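Local structure of ribonuclease T2 (Homo sapiens, 3T0O) at residues T96-A99 with A103-S106; F111-E116 with Q182-Q187. The protein cleaves single-stranded RNA, preferentially between purine and uridine residues, and so supplies degradation products of microbial RNA that are sensed by TLR8 in innate immunity. All coordinates share one frame; numbering follows the deposited sequence. Where two conformers were deposited one is given.

Contact 1 of 2, residues T96-A99 with A103-S106; sequences TCAA and ALNS
A98 and L104 meet where the chain leaves helix 84-98 and turns back past its end. The CB methyl of A98 lies 3.9 Å from CD1 of L104, and the side chain of L104 also passes beside the peptide carbonyl of A98, with CB of L104 3.5 Å from O of A98. One residue further on, the backbones themselves come together: the CA atoms of A99 and N105 are 3.9 Å apart. Here the CA-H of A99 is directed at the carbonyl oxygen of L104 (CA to O 3.4 Å, angle at the hydrogen 143°), a weak C-H...O contact in a pair of segments that shares no conventional hydrogen bond. The methyl of A99 lies against the same oxygen, 3.7 Å from CB to O. Alongside, CB of N105 approaches O of A99 at 3.3 Å, while the amide end turns away from the helix terminus.

That turn follows from the first torsion of N105, which sets CG between its backbone N and carbonyl carbon (chi1 80°); OD1 then accepts a hydrogen bond from NZ of K109. In L104, CG instead stands opposite the carbonyl carbon (chi1 -55°), and the branch carrying CD1 extends toward A98. S106 occupies the N-cap of the next helix, its OG hydrogen-bonded to N of K109.

The contact thus closes the short connection between the consecutive helices 84-98 and 107-121. The first of these carries H94, a predicted active-site residue whose side chain is about 6 Å from that of A98. A98 also packs on Y110 of helix 107-121 and on P45 of strand 39-45, and the disulfide of C97 with C51 ties the helix end to the loop beyond that strand.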
loop_
_atom_site.group_PDB
_atom_site.type_symbol
_atom_site.label_atom_id
_atom_site.label_comp_id
_atom_site.label_asym_id
_atom_site.label_seq_id
_atom_site.Cartn_x
_atom_site.Cartn_y
_atom_site.Cartn_z
ATOM N N THR A 96 8.642 -0.051 -13.741
ATOM C CA THR A 96 9.429 -0.441 -14.906
ATOM C C THR A 96 9.506 -1.957 -14.980
ATOM O O THR A 96 9.529 -2.498 -16.048
ATOM C CB THR A 96 10.852 0.167 -14.880
ATOM O OG1 THR A 96 11.481 -0.272 -13.689
ATOM C CG2 THR A 96 10.743 1.688 -14.927
ATOM N N CYS A 97 9.565 -2.633 -13.831
ATOM C CA CYS A 97 9.524 -4.125 -13.798
ATOM C C CYS A 97 8.132 -4.701 -14.079
ATOM O O CYS A 97 7.961 -5.660 -14.849
ATOM C CB CYS A 97 9.976 -4.612 -12.416
ATOM S SG CYS A 97 11.652 -4.001 -11.959
ATOM N N ALA A 98 7.112 -4.040 -13.504
ATOM C CA ALA A 98 5.719 -4.491 -13.654
ATOM C C ALA A 98 5.311 -4.389 -15.105
ATOM O O ALA A 98 4.451 -5.167 -15.587
ATOM C CB ALA A 98 4.791 -3.626 -12.802
ATOM N N ALA A 99 5.993 -3.508 -15.855
ATOM C CA ALA A 99 5.638 -3.310 -17.302
ATOM C C ALA A 99 5.915 -4.486 -18.240
ATOM O O ALA A 99 5.566 -4.462 -19.409
ATOM C CB ALA A 99 6.351 -2.082 -17.835
ATOM N N ALA A 103 -0.886 -5.747 -19.297
ATOM C CA ALA A 103 -1.866 -4.876 -18.616
ATOM C C ALA A 103 -1.230 -3.709 -17.873
ATOM O O ALA A 103 -1.942 -2.757 -17.544
ATOM C CB ALA A 103 -2.687 -5.667 -17.603
ATOM N N LEU A 104 0.086 -3.761 -17.667
ATOM C CA LEU A 104 0.776 -2.759 -16.865
ATOM C C LEU A 104 1.901 -2.114 -17.662
ATOM O O LEU A 104 2.795 -1.496 -17.054
ATOM C CB LEU A 104 1.410 -3.432 -15.622
ATOM C CG LEU A 104 0.433 -4.238 -14.746
ATOM C CD1 LEU A 104 1.191 -4.890 -13.619
ATOM C CD2 LEU A 104 -0.711 -3.375 -14.248
ATOM N N ASN A 105 1.838 -2.224 -18.992
ATOM C CA ASN A 105 2.999 -1.952 -19.843
ATOM C C ASN A 105 3.174 -0.487 -20.265
ATOM O O ASN A 105 3.884 -0.193 -21.225
ATOM C CB ASN A 105 3.059 -2.956 -21.010
ATOM C CG ASN A 105 2.111 -2.592 -22.125
ATOM O OD1 ASN A 105 1.278 -1.700 -21.969
ATOM N ND2 ASN A 105 2.188 -3.299 -23.235
ATOM N N SER A 106 2.583 0.426 -19.513
ATOM C CA SER A 106 2.830 1.847 -19.722
ATOM C C SER A 106 2.641 2.493 -18.378
ATOM O O SER A 106 2.050 1.902 -17.516
ATOM C CB SER A 106 1.870 2.461 -20.755
ATOM O OG SER A 106 0.532 2.533 -20.221
#

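Contact 2 of 2, residues F111-E116 with Q182-Q187; sequences FGRSLE and QDQQLQ
R113 reaches from helix 107-121 of the RNase T2 alpha/beta fold to Q184, in the hairpin turn that joins antiparallel strands 171-180 and 186-187.

The link is made by hydrogen bonds. NE of R113 donates to OE1 of Q184 at 2.9 Å in a nearly straight bond (165°), with the oxygen close to the guanidinium plane. NH2 of R113 bonds to the main-chain O of D183 at 3.0 Å, approaching from above the carbonyl plane, and adds a weak bond to OE1 of Q184. The guanidinium edge therefore grips one side-chain and one backbone oxygen, while the Q184 amide stands almost perpendicular to it, the planes 82° apart.

Charge enters on the helix side. E116, three residues further along the helix, forms a salt bridge through OE1 to NH1 of R113 at 2.8 Å, holding the guanidinium from its other end; E120 adds a weak, long ion pair.

Q184 is steadied within its own turn: its chain folds back at chi2 (80°), and NE2 donates to O of K181 and, weakly, to O of Q182, the latter at 2.8 Å.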
loop_
_atom_site.group_PDB
_atom_site.type_symbol
_atom_site.label_atom_id
_atom_site.label_comp_id
_atom_site.label_asym_id
_atom_site.label_seq_id
_atom_site.Cartn_x
_atom_site.Cartn_y
_atom_site.Cartn_z
ATOM N N PHE A 111 -0.160 2.731 -13.308
ATOM C CA PHE A 111 -0.768 3.476 -12.240
ATOM C C PHE A 111 -2.291 3.344 -12.276
ATOM O O PHE A 111 -2.900 3.258 -11.190
ATOM C CB PHE A 111 -0.334 4.950 -12.315
ATOM C CG PHE A 111 1.041 5.167 -11.825
ATOM C CD1 PHE A 111 1.295 5.264 -10.467
ATOM C CD2 PHE A 111 2.093 5.363 -12.711
ATOM C CE1 PHE A 111 2.619 5.500 -10.026
ATOM C CE2 PHE A 111 3.387 5.570 -12.286
ATOM C CZ PHE A 111 3.661 5.654 -10.958
ATOM N N GLY A 112 -2.894 3.250 -13.467
ATOM C CA GLY A 112 -4.335 3.173 -13.520
ATOM C C GLY A 112 -4.797 1.842 -12.972
ATOM O O GLY A 112 -5.840 1.781 -12.279
ATOM N N ARG A 113 -4.052 0.778 -13.279
ATOM C CA ARG A 113 -4.455 -0.540 -12.782
ATOM C C ARG A 113 -4.292 -0.632 -11.298
ATOM O O ARG A 113 -5.080 -1.260 -10.591
ATOM C CB ARG A 113 -3.695 -1.682 -13.520
ATOM C CG ARG A 113 -4.025 -3.066 -13.043
ATOM C CD ARG A 113 -5.524 -3.414 -13.279
ATOM N NE ARG A 113 -5.730 -4.838 -13.045
ATOM C CZ ARG A 113 -6.885 -5.374 -12.676
ATOM N NH1 ARG A 113 -7.938 -4.590 -12.484
ATOM N NH2 ARG A 113 -6.977 -6.671 -12.462
ATOM N N SER A 114 -3.235 0.007 -10.780
ATOM C CA SER A 114 -3.009 0.070 -9.367
ATOM C C SER A 114 -4.156 0.723 -8.661
ATOM O O SER A 114 -4.670 0.220 -7.664
ATOM C CB SER A 114 -1.718 0.852 -9.096
ATOM O OG SER A 114 -0.633 0.081 -9.611
ATOM N N LEU A 115 -4.626 1.834 -9.197
ATOM C CA LEU A 115 -5.784 2.488 -8.583
ATOM C C LEU A 115 -7.018 1.628 -8.685
ATOM O O LEU A 115 -7.829 1.617 -7.746
ATOM C CB LEU A 115 -6.055 3.807 -9.306
ATOM C CG LEU A 115 -4.977 4.850 -9.076
ATOM C CD1 LEU A 115 -5.116 5.975 -10.106
ATOM C CD2 LEU A 115 -5.082 5.459 -7.703
ATOM N N GLU A 116 -7.203 0.941 -9.806
ATOM C CA GLU A 116 -8.385 0.073 -9.941
ATOM C C GLU A 116 -8.360 -1.004 -8.934
ATOM O O GLU A 116 -9.374 -1.274 -8.297
ATOM C CB GLU A 116 -8.382 -0.523 -11.331
ATOM C CG GLU A 116 -9.578 -1.293 -11.698
ATOM C CD GLU A 116 -9.522 -1.625 -13.187
ATOM O OE1 GLU A 116 -8.464 -2.096 -13.672
ATOM O OE2 GLU A 116 -10.528 -1.386 -13.892
ATOM N N GLN A 182 -0.252 -11.959 -14.403
ATOM C CA GLN A 182 -0.940 -11.559 -15.633
ATOM C C GLN A 182 -2.209 -10.757 -15.461
ATOM O O GLN A 182 -2.305 -9.680 -16.085
ATOM C CB GLN A 182 -1.117 -12.739 -16.589
ATOM C CG GLN A 182 0.212 -13.259 -17.078
ATOM C CD GLN A 182 1.065 -12.198 -17.812
ATOM O OE1 GLN A 182 0.549 -11.321 -18.533
ATOM N NE2 GLN A 182 2.379 -12.294 -17.638
ATOM N N ASP A 183 -3.109 -11.202 -14.562
ATOM C CA ASP A 183 -4.458 -10.602 -14.420
ATOM C C ASP A 183 -4.689 -9.937 -13.040
ATOM O O ASP A 183 -5.795 -9.465 -12.755
ATOM C CB ASP A 183 -5.532 -11.695 -14.609
ATOM C CG ASP A 183 -5.227 -12.619 -15.767
ATOM O OD1 ASP A 183 -4.829 -12.104 -16.837
ATOM O OD2 ASP A 183 -5.376 -13.859 -15.618
ATOM N N GLN A 184 -3.658 -9.963 -12.203
ATOM C CA GLN A 184 -3.661 -9.389 -10.841
ATOM C C GLN A 184 -4.830 -9.883 -10.054
ATOM O O GLN A 184 -5.551 -9.064 -9.429
ATOM C CB GLN A 184 -3.666 -7.844 -10.887
ATOM C CG GLN A 184 -2.504 -7.296 -11.682
ATOM C CD GLN A 184 -2.766 -7.355 -13.179
ATOM O OE1 GLN A 184 -3.799 -6.889 -13.654
ATOM N NE2 GLN A 184 -1.808 -7.888 -13.934
ATOM N N GLN A 185 -5.056 -11.185 -10.075
ATOM C CA GLN A 185 -6.058 -11.798 -9.211
ATOM C C GLN A 185 -5.426 -12.136 -7.856
ATOM O O GLN A 185 -4.230 -12.405 -7.783
ATOM C CB GLN A 185 -6.651 -13.025 -9.918
ATOM C CG GLN A 185 -7.356 -12.632 -11.236
ATOM C CD GLN A 185 -8.464 -11.595 -11.025
ATOM O OE1 GLN A 185 -8.349 -10.431 -11.446
ATOM N NE2 GLN A 185 -9.539 -12.010 -10.359
ATOM N N LEU A 186 -6.234 -12.126 -6.786
ATOM C CA LEU A 186 -5.682 -12.462 -5.454
ATOM C C LEU A 186 -5.051 -13.844 -5.433
ATOM O O LEU A 186 -5.657 -14.825 -5.928
ATOM C CB LEU A 186 -6.768 -12.423 -4.394
ATOM C CG LEU A 186 -7.082 -10.954 -4.139
ATOM C CD1 LEU A 186 -8.501 -10.920 -3.564
ATOM C CD2 LEU A 186 -6.142 -10.364 -3.093
ATOM N N GLN A 187 -3.871 -13.904 -4.808
ATOM C CA GLN A 187 -3.192 -15.205 -4.611
ATOM C C GLN A 187 -2.489 -15.147 -3.264
ATOM O O GLN A 187 -2.292 -14.094 -2.691
ATOM C CB GLN A 187 -2.168 -15.486 -5.746
ATOM C CG GLN A 187 -1.083 -14.470 -5.864
ATOM C CD GLN A 187 0.127 -14.985 -6.668
ATOM O OE1 GLN A 187 0.194 -14.794 -7.856
ATOM N NE2 GLN A 187 1.059 -15.649 -5.997
#

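Contact 1 closes before contact 2 opens, and their centres lie 11 Å apart on the same side of the chain's centre. Helix 107-121 joins them: 103-106 leads into its start, and 111-116 forms its middle. Contact 1 is local, with three residues between its segments, whereas contact 2 spans 65 residues and brings in the turn that leads to the short end strand 186-187 of the antiparallel sheet. They also touch directly, CD2 of L104 packing 3.5 Å from CB of R113, with A103 and L104 both approaching the Q184 amide. Together they connect the end of helix 84-98, the helix that carries the probable catalytic residues E90 and H94, through helix 107-121 to the turn at 182-185.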